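Local coordinates for putative ATP-grasp superfamily protein (Archaeoglobus fulgidus, PDB 3DF7), which is of unknown function but, as a member of the ATP-grasp superfamily, probably binds ATP, at residues Ile137-Thr142 / Gly158-Glu163; Phe256-Gly261 / Arg277-Arg282. All blocks are in the same frame, centred on the assembly; numbering follows the deposited sequence.

Contact 1 of 2, residues Ile137-Thr142 / Gly158-Glu163; sequences IIKPRT and GHIAQE
Ile137 to Pro140 pairs with His159 to Glu163 as antiparallel strands, their axes 4.6 Å apart at closest approach and 149° from one N-to-C direction to the other. Ile137 with Gln162 and Lys139 with Ile160 are the hydrogen-bonded pairs. Each bonds twice; Gln162 N to Ile137 O and Ile160 N to Lys139 O are both 2.9 Å. Ile138 with Ala161 and Pro140 with His159 are non-hydrogen-bonded. Beyond Pro140, Arg141 N donates to Gly158 O at 2.8 Å, nearly straight at 168°. A water that accepts from Thr142 N donates to the same carbonyl.

One face carries Ile137, Lys139, Ile160 and Gln162. Lys139 CG sits between its backbone N and carbonyl carbon (chi1 59°), which lays it on Ile160 CG1 at 3.6 Å. From there the lysine chain bends past Gln162, and NZ stays 3.7 Å from Gln162 OE1. The amide NE2 is hydrogen-bonded to Thr127 OG1. Ile160 CG2 also meets Arg141 CG, 3.4 Å away, with the two side chains nearly at right angles. The arginine tip goes on to a salt bridge with Asp110.

The His159 ring comes back against the backbone at Lys139 and Pro140, with His159 CD2 3.3 Å from Lys139 C. Pro140 CA lies over one ring face, 3.9 Å from the centroid, in a CH-pi contact. The proline CG comes alongside His159 NE2, and Ile138 CD1 approaches the ring obliquely at CD2.

Proline has no N-H to give, and its place in a non-hydrogen-bonded pair costs the ladder nothing. Main-chain bonds join the strands, while the side chains meet mostly through carbon. The polar ends bond elsewhere: Gln162 reaches Thr127 on the next strand of this small ATP-grasp sheet, Arg141 reaches Asp110 outside it.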
loop_
_atom_site.group_PDB
_atom_site.type_symbol
_atom_site.label_atom_id
_atom_site.label_comp_id
_atom_site.label_asym_id
_atom_site.label_seq_id
_atom_site.Cartn_x
_atom_site.Cartn_y
_atom_site.Cartn_z
ATOM N N ILE A 137 17.512 -11.398 -7.156
ATOM C CA ILE A 137 16.868 -10.627 -8.205
ATOM C C ILE A 137 17.254 -9.192 -7.909
ATOM O O ILE A 137 17.681 -8.882 -6.797
ATOM C CB ILE A 137 15.326 -10.749 -8.165
ATOM C CG1 ILE A 137 14.804 -10.402 -6.769
ATOM C CG2 ILE A 137 14.902 -12.155 -8.565
ATOM C CD1 ILE A 137 13.292 -10.444 -6.659
ATOM N N ILE A 138 17.137 -8.318 -8.898
ATOM C CA ILE A 138 17.464 -6.924 -8.661
ATOM C C ILE A 138 16.174 -6.123 -8.647
ATOM O O ILE A 138 15.173 -6.533 -9.233
ATOM C CB ILE A 138 18.402 -6.347 -9.744
ATOM C CG1 ILE A 138 17.733 -6.418 -11.120
ATOM C CG2 ILE A 138 19.724 -7.091 -9.728
ATOM C CD1 ILE A 138 18.440 -5.592 -12.175
ATOM N N LYS A 139 16.192 -4.997 -7.947
ATOM C CA LYS A 139 15.027 -4.129 -7.887
ATOM C C LYS A 139 15.469 -2.709 -7.562
ATOM O O LYS A 139 16.471 -2.505 -6.878
ATOM C CB LYS A 139 14.025 -4.647 -6.850
ATOM C CG LYS A 139 14.544 -4.751 -5.432
ATOM C CD LYS A 139 13.853 -5.891 -4.677
ATOM C CE LYS A 139 12.338 -5.769 -4.697
ATOM N NZ LYS A 139 11.684 -6.942 -4.040
ATOM N N PRO A 140 14.743 -1.707 -8.078
ATOM C CA PRO A 140 15.094 -0.307 -7.822
ATOM C C PRO A 140 15.078 -0.009 -6.327
ATOM O O PRO A 140 14.217 -0.512 -5.607
ATOM C CB PRO A 140 14.007 0.465 -8.572
ATOM C CG PRO A 140 13.624 -0.470 -9.686
ATOM C CD PRO A 140 13.572 -1.799 -8.968
ATOM N N ARG A 141 16.029 0.796 -5.859
ATOM C CA ARG A 141 16.078 1.143 -4.441
ATOM C C ARG A 141 14.773 1.806 -4.017
ATOM O O ARG A 141 14.311 1.614 -2.897
ATOM C CB ARG A 141 17.269 2.067 -4.144
ATOM C CG ARG A 141 18.600 1.328 -4.023
ATOM C CD ARG A 141 19.768 2.258 -3.671
ATOM N NE ARG A 141 19.643 2.880 -2.351
ATOM C CZ ARG A 141 20.632 3.530 -1.739
ATOM N NH1 ARG A 141 21.818 3.640 -2.324
ATOM N NH2 ARG A 141 20.442 4.068 -0.546
ATOM N N THR A 142 14.173 2.580 -4.918
ATOM C CA THR A 142 12.904 3.242 -4.623
ATOM C C THR A 142 11.921 2.876 -5.730
ATOM O O THR A 142 12.151 3.175 -6.899
ATOM C CB THR A 142 13.040 4.780 -4.584
ATOM O OG1 THR A 142 12.848 5.311 -5.902
ATOM C CG2 THR A 142 14.418 5.182 -4.075
ATOM N N GLY A 158 21.537 2.451 -8.622
ATOM C CA GLY A 158 20.194 2.774 -8.175
ATOM C C GLY A 158 19.367 1.554 -7.806
ATOM O O GLY A 158 18.226 1.690 -7.375
ATOM N N HIS A 159 19.940 0.364 -7.978
ATOM C CA HIS A 159 19.248 -0.882 -7.649
ATOM C C HIS A 159 19.929 -1.605 -6.494
ATOM O O HIS A 159 21.054 -1.282 -6.109
ATOM C CB HIS A 159 19.245 -1.847 -8.843
ATOM C CG HIS A 159 18.250 -1.514 -9.911
ATOM N ND1 HIS A 159 18.313 -0.358 -10.660
ATOM C CD2 HIS A 159 17.186 -2.207 -10.380
ATOM C CE1 HIS A 159 17.334 -0.356 -11.546
ATOM N NE2 HIS A 159 16.634 -1.467 -11.398
ATOM N N ILE A 160 19.233 -2.589 -5.938
ATOM C CA ILE A 160 19.810 -3.405 -4.884
ATOM C C ILE A 160 19.694 -4.836 -5.375
ATOM O O ILE A 160 18.899 -5.132 -6.272
ATOM C CB ILE A 160 19.045 -3.308 -3.533
ATOM C CG1 ILE A 160 17.597 -3.772 -3.712
ATOM C CG2 ILE A 160 19.119 -1.897 -2.988
ATOM C CD1 ILE A 160 16.898 -4.104 -2.402
ATOM N N ALA A 161 20.510 -5.712 -4.808
ATOM C CA ALA A 161 20.467 -7.123 -5.136
ATOM C C ALA A 161 19.797 -7.721 -3.910
ATOM O O ALA A 161 20.108 -7.328 -2.785
ATOM C CB ALA A 161 21.882 -7.680 -5.293
ATOM N N GLN A 162 18.865 -8.644 -4.112
ATOM C CA GLN A 162 18.198 -9.249 -2.972
ATOM C C GLN A 162 17.880 -10.712 -3.182
ATOM O O GLN A 162 17.295 -11.106 -4.193
ATOM C CB GLN A 162 16.914 -8.493 -2.624
ATOM C CG GLN A 162 16.259 -8.992 -1.339
ATOM C CD GLN A 162 15.142 -8.087 -0.858
ATOM O OE1 GLN A 162 14.061 -8.046 -1.445
ATOM N NE2 GLN A 162 15.406 -7.346 0.213
ATOM N N GLU A 163 18.285 -11.510 -2.203
ATOM C CA GLU A 163 18.058 -12.946 -2.215
ATOM C C GLU A 163 16.605 -13.259 -2.543
ATOM O O GLU A 163 15.683 -12.647 -1.999
ATOM C CB GLU A 163 18.434 -13.526 -0.842
ATOM C CG GLU A 163 17.840 -14.901 -0.535
ATOM C CD GLU A 163 18.219 -15.411 0.843
ATOM O OE1 GLU A 163 18.378 -14.585 1.763
ATOM O OE2 GLU A 163 18.345 -16.639 1.013
HETATM O O HOH W 1 15.815 3.568 -7.155
#

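Contact 2 of 2, residues Phe256-Gly261 / Arg277-Arg282; sequences FSRAYG and RRQMVR
Ala259 and Arg277 meet where the end of helix 256-260 comes up against the residues just before strand 279-285. Arg277 N donates to Ala259 O at 2.8 Å, in the carbonyl plane and on a lone pair. Ala259 CA returns a C-H contact to Arg277 O at 3.2 Å.

The Arg277 side chain runs past Arg258 O. Its CB starts 3.8 Å from that oxygen. CG is anti to the backbone N (chi1 -173°), and the chain then bends at chi3 (-50°). CD and NE pass the oxygen more loosely, CZ comes closer, and NH1 ends 3.6 Å from Arg258 O. The oxygen lies 3.5 Å above the plane of the Arg277 guanidinium, over one face and offset toward its rim, where no N-H points at it. Arg258 O is buried here without a hydrogen-bond partner; the positive charge beside it may partly compensate.

Gln279 also packs on the helix. Its CG lies against Ala259 CB at 3.7 Å. The Gln279 and Arg258 side chains cross at about a right angle, with Gln279 CD 3.7 Å from Arg258 CB. The amide end meets the edge of the Arg258 guanidinium, the two planes 70° apart. With an alanine here, a gap would probably open beside Ala259 CB, and the Arg258 guanidinium would lose the polar group at its edge.

Ala259 also touches Val200, and Gln279 touches Ile301, on the strands that flank 279-285. The arrangement is that of a helix laid on an antiparallel sheet, its last turn joined by a main-chain bond to the residues just before a strand.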
loop_
_atom_site.group_PDB
_atom_site.type_symbol
_atom_site.label_atom_id
_atom_site.label_comp_id
_atom_site.label_asym_id
_atom_site.label_seq_id
_atom_site.Cartn_x
_atom_site.Cartn_y
_atom_site.Cartn_z
ATOM N N PHE A 256 -11.723 -4.898 1.407
ATOM C CA PHE A 256 -12.237 -4.929 2.775
ATOM C C PHE A 256 -13.758 -4.872 2.956
ATOM O O PHE A 256 -14.312 -5.664 3.721
ATOM C CB PHE A 256 -11.556 -3.836 3.607
ATOM C CG PHE A 256 -10.092 -4.106 3.901
ATOM C CD1 PHE A 256 -9.427 -5.183 3.321
ATOM C CD2 PHE A 256 -9.382 -3.273 4.763
ATOM C CE1 PHE A 256 -8.075 -5.427 3.597
ATOM C CE2 PHE A 256 -8.034 -3.507 5.045
ATOM C CZ PHE A 256 -7.379 -4.589 4.459
ATOM N N SER A 257 -14.441 -3.961 2.266
ATOM C CA SER A 257 -15.895 -3.869 2.413
ATOM C C SER A 257 -16.608 -5.175 2.088
ATOM O O SER A 257 -17.447 -5.635 2.859
ATOM C CB SER A 257 -16.462 -2.751 1.533
ATOM O OG SER A 257 -16.132 -1.481 2.068
ATOM N N ARG A 258 -16.273 -5.771 0.949
ATOM C CA ARG A 258 -16.887 -7.028 0.550
ATOM C C ARG A 258 -16.413 -8.189 1.416
ATOM O O ARG A 258 -17.220 -8.986 1.889
ATOM C CB ARG A 258 -16.594 -7.322 -0.928
ATOM C CG ARG A 258 -17.417 -6.476 -1.897
ATOM C CD ARG A 258 -16.887 -6.573 -3.323
ATOM N NE ARG A 258 -16.915 -7.939 -3.837
ATOM C CZ ARG A 258 -17.871 -8.432 -4.617
ATOM N NH1 ARG A 258 -18.894 -7.670 -4.990
ATOM N NH2 ARG A 258 -17.807 -9.693 -5.021
ATOM N N ALA A 259 -15.106 -8.280 1.638
ATOM C CA ALA A 259 -14.559 -9.366 2.440
ATOM C C ALA A 259 -14.918 -9.340 3.925
ATOM O O ALA A 259 -15.215 -10.383 4.508
ATOM C CB ALA A 259 -13.044 -9.405 2.291
ATOM N N TYR A 260 -14.912 -8.157 4.530
ATOM C CA TYR A 260 -15.161 -8.050 5.965
ATOM C C TYR A 260 -16.373 -7.261 6.429
ATOM O O TYR A 260 -16.711 -7.291 7.619
ATOM C CB TYR A 260 -13.920 -7.467 6.644
ATOM C CG TYR A 260 -12.645 -8.215 6.332
ATOM C CD1 TYR A 260 -12.546 -9.589 6.558
ATOM C CD2 TYR A 260 -11.523 -7.545 5.839
ATOM C CE1 TYR A 260 -11.363 -10.274 6.305
ATOM C CE2 TYR A 260 -10.333 -8.224 5.584
ATOM C CZ TYR A 260 -10.262 -9.588 5.821
ATOM O OH TYR A 260 -9.093 -10.272 5.574
ATOM N N GLY A 261 -17.022 -6.557 5.510
ATOM C CA GLY A 261 -18.169 -5.758 5.891
ATOM C C GLY A 261 -17.700 -4.526 6.642
ATOM O O GLY A 261 -18.465 -3.899 7.372
ATOM N N ARG A 277 -15.928 -13.086 3.963
ATOM C CA ARG A 277 -16.327 -13.582 2.652
ATOM C C ARG A 277 -15.107 -13.381 1.762
ATOM O O ARG A 277 -14.904 -12.298 1.215
ATOM C CB ARG A 277 -17.508 -12.756 2.136
ATOM C CG ARG A 277 -18.154 -13.248 0.839
ATOM C CD ARG A 277 -19.202 -12.236 0.396
ATOM N NE ARG A 277 -20.094 -11.896 1.504
ATOM C CZ ARG A 277 -20.721 -10.732 1.635
ATOM N NH1 ARG A 277 -20.557 -9.783 0.722
ATOM N NH2 ARG A 277 -21.499 -10.510 2.688
ATOM N N ARG A 278 -14.295 -14.425 1.631
ATOM C CA ARG A 278 -13.072 -14.346 0.842
ATOM C C ARG A 278 -13.253 -13.761 -0.555
ATOM O O ARG A 278 -14.101 -14.200 -1.339
ATOM C CB ARG A 278 -12.405 -15.721 0.753
ATOM C CG ARG A 278 -11.089 -15.710 -0.009
ATOM C CD ARG A 278 -10.328 -17.031 0.143
ATOM N NE ARG A 278 -9.615 -17.103 1.417
ATOM C CZ ARG A 278 -9.885 -17.969 2.388
ATOM N NH1 ARG A 278 -10.864 -18.852 2.244
ATOM N NH2 ARG A 278 -9.166 -17.961 3.502
ATOM N N GLN A 279 -12.425 -12.769 -0.858
ATOM C CA GLN A 279 -12.466 -12.079 -2.142
ATOM C C GLN A 279 -11.164 -12.234 -2.913
ATOM O O GLN A 279 -10.104 -12.443 -2.324
ATOM C CB GLN A 279 -12.684 -10.580 -1.921
ATOM C CG GLN A 279 -13.944 -10.228 -1.165
ATOM C CD GLN A 279 -15.170 -10.591 -1.949
ATOM O OE1 GLN A 279 -16.017 -11.362 -1.489
ATOM N NE2 GLN A 279 -15.271 -10.052 -3.151
HETATM N N MSE A 280 -11.254 -12.136 -4.235
HETATM C CA MSE A 280 -10.059 -12.157 -5.059
HETATM C C MSE A 280 -10.024 -10.818 -5.780
HETATM O O MSE A 280 -10.984 -10.446 -6.457
HETATM C CB MSE A 280 -10.067 -13.272 -6.115
HETATM C CG MSE A 280 -8.879 -13.143 -7.086
HETATM SE SE MSE A 280 -8.683 -14.547 -8.400
HETATM C CE MSE A 280 -7.618 -15.790 -7.352
ATOM N N VAL A 281 -8.930 -10.084 -5.614
ATOM C CA VAL A 281 -8.771 -8.811 -6.301
ATOM C C VAL A 281 -7.822 -9.135 -7.449
ATOM O O VAL A 281 -6.814 -9.805 -7.245
ATOM C CB VAL A 281 -8.115 -7.736 -5.385
ATOM C CG1 VAL A 281 -7.922 -6.433 -6.160
ATOM C CG2 VAL A 281 -8.984 -7.483 -4.159
ATOM N N ARG A 282 -8.142 -8.705 -8.661
ATOM C CA ARG A 282 -7.235 -8.989 -9.762
ATOM C C ARG A 282 -7.236 -7.911 -10.822
ATOM O O ARG A 282 -8.262 -7.285 -11.102
ATOM C CB ARG A 282 -7.559 -10.345 -10.405
ATOM C CG ARG A 282 -8.859 -10.390 -11.185
ATOM C CD ARG A 282 -9.169 -11.806 -11.679
ATOM N NE ARG A 282 -10.447 -11.843 -12.380
ATOM C CZ ARG A 282 -11.106 -12.949 -12.709
ATOM N NH1 ARG A 282 -10.619 -14.149 -12.408
ATOM N NH2 ARG A 282 -12.271 -12.846 -13.333
#

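In the fold
Contact 1 closes before contact 2 opens along the chain. Their centres are 32 Å apart, their nearest atoms about 19 Å apart, and they lie on opposite sides of the chain's centre. They share no strand or helix. Contact 1 joins strands 136-140 and 159-163 of the small three-stranded antiparallel sheet. Contact 2 sets helix 256-260 against the start of strand 279-285 in the eight-stranded antiparallel sheet. Ile243 on strand 240-246, an edge strand of the larger sheet, touches Lys139 and Gln162, so contact 1 meets that sheet well away from strand 279-285. The small and large sheets are consistent with the two-part build of ATP-grasp domains, in which nucleotide is typically held between such parts.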